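Local structure of soluble lytic transglycosylase B3 (Pseudomonas aeruginosa, 5ANZ) at residues A[119-122]-A[123-127]; A[107-110]-A[111-115]. The protein probably cleaves peptidoglycan as a lytic transglycosylase in the turnover of the bacterial cell wall, and carries a bound calcium ion. One frame throughout, in Å; residues are numbered along the deposited sequence.

In the fold
Contacts 1 and 2 lie on two consecutive helices of the lysozyme-related transglycosylase region. Residues 107-115 of contact 2 come first, within helix 106-118; residues 119-127 of contact 1 follow, opening helix 120-130, and His119 is the joint between the two. The centres are about 16 Å apart and on the same side of the chain's centre. They meet directly where Leu123 CD1 packs 4.0 Å from Arg115 O, so the first turn of the second helix touches the last turn of the first. Their surroundings differ: contact 2 faces helix 330-343, whereas contact 1 faces helix 231-244 and the neighbourhood of the calcium site.

Contact 1: residues A[119-122]-A[123-127]; sequences HARI and LGEVD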
ATOM      1  N   HIS A 119      15.042 -14.337 -13.030  1.00 30.16           N
ATOM      2  CA  HIS A 119      14.159 -13.796 -14.058  1.00 27.85           C
ATOM      3  C   HIS A 119      14.789 -12.627 -14.804  1.00 24.25           C
ATOM      4  O   HIS A 119      14.082 -11.764 -15.323  1.00 26.08           O
ATOM      5  CB  HIS A 119      12.839 -13.358 -13.434  1.00 26.96           C
ATOM      6  CG  HIS A 119      12.091 -14.472 -12.788  1.00 25.44           C
ATOM      7  ND1 HIS A 119      11.673 -15.588 -13.477  1.00 25.83           N
ATOM      8  CD2 HIS A 119      11.702 -14.657 -11.498  1.00 29.10           C
ATOM      9  CE1 HIS A 119      11.056 -16.414 -12.647  1.00 31.62           C
ATOM     10  NE2 HIS A 119      11.054 -15.861 -11.443  1.00 28.63           N
ATOM     11  N   ALA A 120      16.117 -12.607 -14.868  1.00 28.60           N
ATOM     12  CA  ALA A 120      16.832 -11.459 -15.428  1.00 30.91           C
ATOM     13  C   ALA A 120      16.402 -11.140 -16.860  1.00 34.58           C
ATOM     14  O   ALA A 120      16.266  -9.975 -17.219  1.00 30.96           O
ATOM     15  CB  ALA A 120      18.345 -11.694 -15.372  1.00 29.10           C
ATOM     16  N   ARG A 121      16.191 -12.165 -17.680  1.00 35.64           N
ATOM     17  CA  ARG A 121      15.820 -11.928 -19.075  1.00 29.43           C
ATOM     18  C   ARG A 121      14.451 -11.254 -19.177  1.00 29.46           C
ATOM     19  O   ARG A 121      14.315 -10.202 -19.800  1.00 32.76           O
ATOM     20  CB  ARG A 121      15.814 -13.219 -19.877  1.00 31.31           C
ATOM     21  CG  ARG A 121      15.542 -12.949 -21.346  1.00 39.72           C
ATOM     22  CD  ARG A 121      15.672 -14.201 -22.175  1.00 56.36           C
ATOM     23  NE  ARG A 121      14.449 -14.996 -22.183  1.00 71.71           N
ATOM     24  CZ  ARG A 121      14.260 -16.056 -22.966  1.00 83.10           C
ATOM     25  NH1 ARG A 121      15.217 -16.441 -23.804  1.00 78.19           N
ATOM     26  NH2 ARG A 121      13.115 -16.725 -22.918  1.00 86.98           N
ATOM     27  N   ILE A 122      13.439 -11.864 -18.568  1.00 28.10           N
ATOM     28  CA  ILE A 122      12.108 -11.270 -18.503  1.00 26.51           C
ATOM     29  C   ILE A 122      12.116  -9.850 -17.916  1.00 25.71           C
ATOM     30  O   ILE A 122      11.524  -8.936 -18.478  1.00 25.36           O
ATOM     31  CB  ILE A 122      11.158 -12.146 -17.673  1.00 28.54           C
ATOM     32  CG1 ILE A 122      10.730 -13.369 -18.490  1.00 38.22           C
ATOM     33  CG2 ILE A 122       9.935 -11.355 -17.237  1.00 34.23           C
ATOM     34  CD1 ILE A 122       9.877 -14.338 -17.705  1.00 44.03           C
ATOM     35  N   LEU A 123      12.806  -9.662 -16.800  1.00 26.15           N
ATOM     36  CA  LEU A 123      12.830  -8.349 -16.162  1.00 23.23           C
ATOM     37  C   LEU A 123      13.475  -7.305 -17.058  1.00 28.28           C
ATOM     38  O   LEU A 123      13.064  -6.139 -17.067  1.00 27.13           O
ATOM     39  CB  LEU A 123      13.543  -8.430 -14.809  1.00 25.06           C
ATOM     40  CG  LEU A 123      12.726  -9.138 -13.727  1.00 25.48           C
ATOM     41  CD1 LEU A 123      13.592  -9.560 -12.546  1.00 29.77           C
ATOM     42  CD2 LEU A 123      11.598  -8.214 -13.264  1.00 27.23           C
ATOM     43  N   GLY A 124      14.485  -7.720 -17.821  1.00 28.97           N
ATOM     44  CA  GLY A 124      15.137  -6.814 -18.753  1.00 37.12           C
ATOM     45  C   GLY A 124      14.171  -6.370 -19.831  1.00 34.76           C
ATOM     46  O   GLY A 124      14.109  -5.196 -20.182  1.00 36.85           O
ATOM     47  N   GLU A 125      13.411  -7.322 -20.360  1.00 29.32           N
ATOM     48  CA  GLU A 125      12.422  -7.033 -21.386  1.00 32.12           C
ATOM     49  C   GLU A 125      11.280  -6.178 -20.822  1.00 34.10           C
ATOM     50  O   GLU A 125      10.730  -5.327 -21.519  1.00 36.55           O
ATOM     51  CB  GLU A 125      11.891  -8.339 -21.986  1.00 31.13           C
ATOM     52  CG  GLU A 125      12.997  -9.117 -22.697  1.00 46.92           C
ATOM     53  CD  GLU A 125      12.558 -10.472 -23.224  1.00 48.75           C
ATOM     54  OE1 GLU A 125      11.560 -11.024 -22.722  1.00 44.83           O
ATOM     55  OE2 GLU A 125      13.225 -10.985 -24.151  1.00 47.93           O
ATOM     56  N   VAL A 126      10.942  -6.394 -19.555  1.00 31.23           N
ATOM     57  CA  VAL A 126       9.889  -5.619 -18.908  1.00 22.99           C
ATOM     58  C   VAL A 126      10.376  -4.215 -18.558  1.00 30.62           C
ATOM     59  O   VAL A 126       9.682  -3.240 -18.825  1.00 30.71           O
ATOM     60  CB  VAL A 126       9.386  -6.323 -17.633  1.00 25.89           C
ATOM     61  CG1 VAL A 126       8.539  -5.374 -16.798  1.00 30.85           C
ATOM     62  CG2 VAL A 126       8.597  -7.584 -17.998  1.00 24.86           C
ATOM     63  N   ASP A 127      11.557  -4.148 -17.934  1.00 32.16           N
ATOM     64  CA  ASP A 127      12.256  -2.903 -17.583  1.00 33.88           C
ATOM     65  C   ASP A 127      12.348  -2.009 -18.814  1.00 29.34           C
ATOM     66  O   ASP A 127      12.149  -0.798 -18.726  1.00 42.83           O
ATOM     67  CB  ASP A 127      13.660  -3.230 -17.009  1.00 35.38           C
ATOM     68  CG  ASP A 127      14.424  -2.007 -16.472  1.00 40.16           C
ATOM     69  OD1 ASP A 127      14.542  -0.992 -17.196  1.00 29.71           O
ATOM     70  OD2 ASP A 127      14.974  -2.096 -15.331  1.00 31.81           O
TER
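Residues 119-127 make a local contact along the first turns of helix 120-130, with His119 at the N-cap position directly after helix 106-118. Four successive i to i+4 backbone bonds start the helix. In the first, Leu123 N donates to His119 O at 2.9 Å, nearly straight (169°) and close to the carbonyl axis; in the last, Val126 N reaches Ile122 O at 2.8 Å. Leu123 CG, turned beside its own backbone N (chi1 -73°), lies 3.4 Å from the same oxygen, His119 O, and its CD1 branch comes to 4.0 Å from His119 CB. Next to them, Ile122 and Val126, themselves one turn apart, run side by side, CG2 to CG2 at 4.1 Å. This apolar face settles on Leu235 and Ala239 of helix 231-244 and on Phe219, with Ile122 about 8 Å, side chain to side chain, from the calcium ligands Asp220 and Asp233. On the exposed face Arg121 CG lies 4.1 Å from Glu125 OE2, guanidinium and carboxylate planes 15° apart, but Arg121 NE stays 4.6 Å from Glu125 OE2. The opposite charges probably attract only modestly, without a salt bridge; backbone bonds and aliphatic packing of Leu123, Ile122 and Val126 define the contact.

Contact 2: residues A[107-110]-A[111-115]; sequences LRVR and QGQAR
The backbone from 107 to 115 is regular alpha-helix, most of helix 106-118, and its four i to i+4 bonds across the contact are all 3.0 Å long: Gln111 N to Leu107 O, Gly112 N to Arg108 O, Gln113 N to Val109 O and Ala114 N to Arg110 O. The third is the straightest, at 161°. Arg108 O has a second partner in the hydroxyl of Tyr147. Among the side chains, Val109 and Gln113 lie alongside each other one turn apart, the CG1 methyl 4.0 Å from both CD and NE2 of the Gln113 amide. That amide is held from beyond the segments, NE2 bonding to Phe343 O at the C-terminal end of helix 330-343, while Val109 itself packs on Leu339 and Ser342. Val109 and Gln113 thus join this helix to the C-terminal part of helix 330-343. Gln111 extends back along the helix, its CG 3.3 Å from Leu107 O. Arg110 takes the rarer first torsion (chi1 69°), with CG between the backbone N and the carbonyl carbon; its extended chain then carries the guanidinium back toward the N-terminal end, alongside Leu107, whose CD2 methyl sits 3.2 Å above the guanidinium plane, offset toward the rim.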
ATOM      1  N   LEU A 107      16.072 -12.142   4.843  1.00 27.72           N
ATOM      2  CA  LEU A 107      15.578 -13.264   4.059  1.00 30.12           C
ATOM      3  C   LEU A 107      14.773 -12.777   2.839  1.00 26.18           C
ATOM      4  O   LEU A 107      14.885 -13.354   1.751  1.00 28.85           O
ATOM      5  CB  LEU A 107      14.742 -14.188   4.940  1.00 31.89           C
ATOM      6  CG  LEU A 107      15.562 -14.761   6.105  1.00 36.73           C
ATOM      7  CD1 LEU A 107      14.663 -15.403   7.163  1.00 44.91           C
ATOM      8  CD2 LEU A 107      16.603 -15.758   5.589  1.00 36.81           C
ATOM      9  N   ARG A 108      13.996 -11.709   3.001  1.00 21.89           N
ATOM     10  CA  ARG A 108      13.236 -11.177   1.867  1.00 21.16           C
ATOM     11  C   ARG A 108      14.168 -10.469   0.888  1.00 20.66           C
ATOM     12  O   ARG A 108      13.973 -10.527  -0.325  1.00 21.92           O
ATOM     13  CB  ARG A 108      12.124 -10.221   2.313  1.00 25.69           C
ATOM     14  CG  ARG A 108      11.290  -9.688   1.122  1.00 29.75           C
ATOM     15  CD  ARG A 108       9.953  -9.034   1.535  1.00 29.73           C
ATOM     16  NE  ARG A 108       9.025 -10.014   2.106  1.00 35.37           N
ATOM     17  CZ  ARG A 108       8.810 -10.184   3.407  1.00 42.80           C
ATOM     18  NH1 ARG A 108       9.441  -9.423   4.292  1.00 42.12           N
ATOM     19  NH2 ARG A 108       7.962 -11.118   3.827  1.00 36.21           N
ATOM     20  N   VAL A 109      15.175  -9.780   1.409  1.00 20.45           N
ATOM     21  CA  VAL A 109      16.143  -9.122   0.528  1.00 20.37           C
ATOM     22  C   VAL A 109      16.850 -10.166  -0.324  1.00 20.86           C
ATOM     23  O   VAL A 109      16.935 -10.043  -1.550  1.00 21.10           O
ATOM     24  CB  VAL A 109      17.204  -8.324   1.328  1.00 21.63           C
ATOM     25  CG1 VAL A 109      18.267  -7.730   0.403  1.00 21.88           C
ATOM     26  CG2 VAL A 109      16.534  -7.249   2.183  1.00 21.95           C
ATOM     27  N   ARG A 110      17.367 -11.216   0.311  1.00 22.24           N
ATOM     28  CA  ARG A 110      18.109 -12.186  -0.470  1.00 23.04           C
ATOM     29  C   ARG A 110      17.197 -12.936  -1.440  1.00 23.95           C
ATOM     30  O   ARG A 110      17.633 -13.262  -2.541  1.00 25.32           O
ATOM     31  CB  ARG A 110      18.862 -13.168   0.429  1.00 25.68           C
ATOM     32  CG  ARG A 110      18.021 -14.131   1.199  1.00 35.39           C
ATOM     33  CD  ARG A 110      18.940 -15.040   2.016  1.00 52.60           C
ATOM     34  NE  ARG A 110      18.233 -16.212   2.509  1.00 52.65           N
ATOM     35  CZ  ARG A 110      18.814 -17.216   3.149  1.00 53.51           C
ATOM     36  NH1 ARG A 110      20.119 -17.192   3.374  1.00 58.88           N
ATOM     37  NH2 ARG A 110      18.087 -18.246   3.554  1.00 56.93           N
ATOM     38  N   GLN A 111      15.933 -13.173  -1.073  1.00 21.74           N
ATOM     39  CA  GLN A 111      15.037 -13.873  -2.006  1.00 24.75           C
ATOM     40  C   GLN A 111      14.784 -12.996  -3.238  1.00 24.76           C
ATOM     41  O   GLN A 111      14.715 -13.503  -4.360  1.00 24.02           O
ATOM     42  CB  GLN A 111      13.702 -14.246  -1.350  1.00 25.24           C
ATOM     43  CG  GLN A 111      13.721 -15.470  -0.456  1.00 37.74           C
ATOM     44  CD  GLN A 111      12.358 -15.748   0.177  1.00 58.68           C
ATOM     45  OE1 GLN A 111      11.528 -14.846   0.325  1.00 57.80           O
ATOM     46  NE2 GLN A 111      12.126 -17.002   0.551  1.00 73.51           N
ATOM     47  N   GLY A 112      14.675 -11.688  -3.025  1.00 21.49           N
ATOM     48  CA  GLY A 112      14.483 -10.752  -4.129  1.00 19.46           C
ATOM     49  C   GLY A 112      15.705 -10.685  -5.034  1.00 19.43           C
ATOM     50  O   GLY A 112      15.597 -10.608  -6.258  1.00 21.15           O
ATOM     51  N   GLN A 113      16.891 -10.712  -4.436  1.00 19.56           N
ATOM     52  CA  GLN A 113      18.108 -10.763  -5.229  1.00 20.64           C
ATOM     53  C   GLN A 113      18.154 -12.040  -6.058  1.00 22.45           C
ATOM     54  O   GLN A 113      18.634 -12.033  -7.201  1.00 24.69           O
ATOM     55  CB  GLN A 113      19.339 -10.674  -4.334  1.00 22.02           C
ATOM     56  CG  GLN A 113      19.499  -9.294  -3.707  1.00 21.79           C
ATOM     57  CD  GLN A 113      20.489  -9.291  -2.559  1.00 25.75           C
ATOM     58  OE1 GLN A 113      20.675 -10.308  -1.885  1.00 26.58           O
ATOM     59  NE2 GLN A 113      21.153  -8.152  -2.345  1.00 24.56           N
ATOM     60  N   ALA A 114      17.661 -13.138  -5.492  1.00 21.64           N
ATOM     61  CA  ALA A 114      17.646 -14.403  -6.220  1.00 23.63           C
ATOM     62  C   ALA A 114      16.655 -14.340  -7.385  1.00 22.88           C
ATOM     63  O   ALA A 114      16.927 -14.892  -8.458  1.00 26.99           O
ATOM     64  CB  ALA A 114      17.303 -15.550  -5.298  1.00 26.38           C
ATOM     65  N   ARG A 115      15.513 -13.676  -7.169  1.00 23.77           N
ATOM     66  CA  ARG A 115      14.522 -13.527  -8.235  1.00 21.84           C
ATOM     67  C   ARG A 115      15.018 -12.624  -9.357  1.00 26.40           C
ATOM     68  O   ARG A 115      14.715 -12.844 -10.528  1.00 25.61           O
ATOM     69  CB  ARG A 115      13.215 -12.982  -7.670  1.00 21.67           C
ATOM     70  CG  ARG A 115      12.566 -13.944  -6.677  1.00 24.41           C
ATOM     71  CD  ARG A 115      12.272 -15.272  -7.346  1.00 36.76           C
ATOM     72  NE  ARG A 115      11.778 -16.269  -6.402  1.00 57.25           N
ATOM     73  CZ  ARG A 115      10.518 -16.686  -6.344  1.00 64.40           C
ATOM     74  NH1 ARG A 115       9.617 -16.195  -7.179  1.00 58.15           N
ATOM     75  NH2 ARG A 115      10.161 -17.600  -5.453  1.00 66.41           N
TER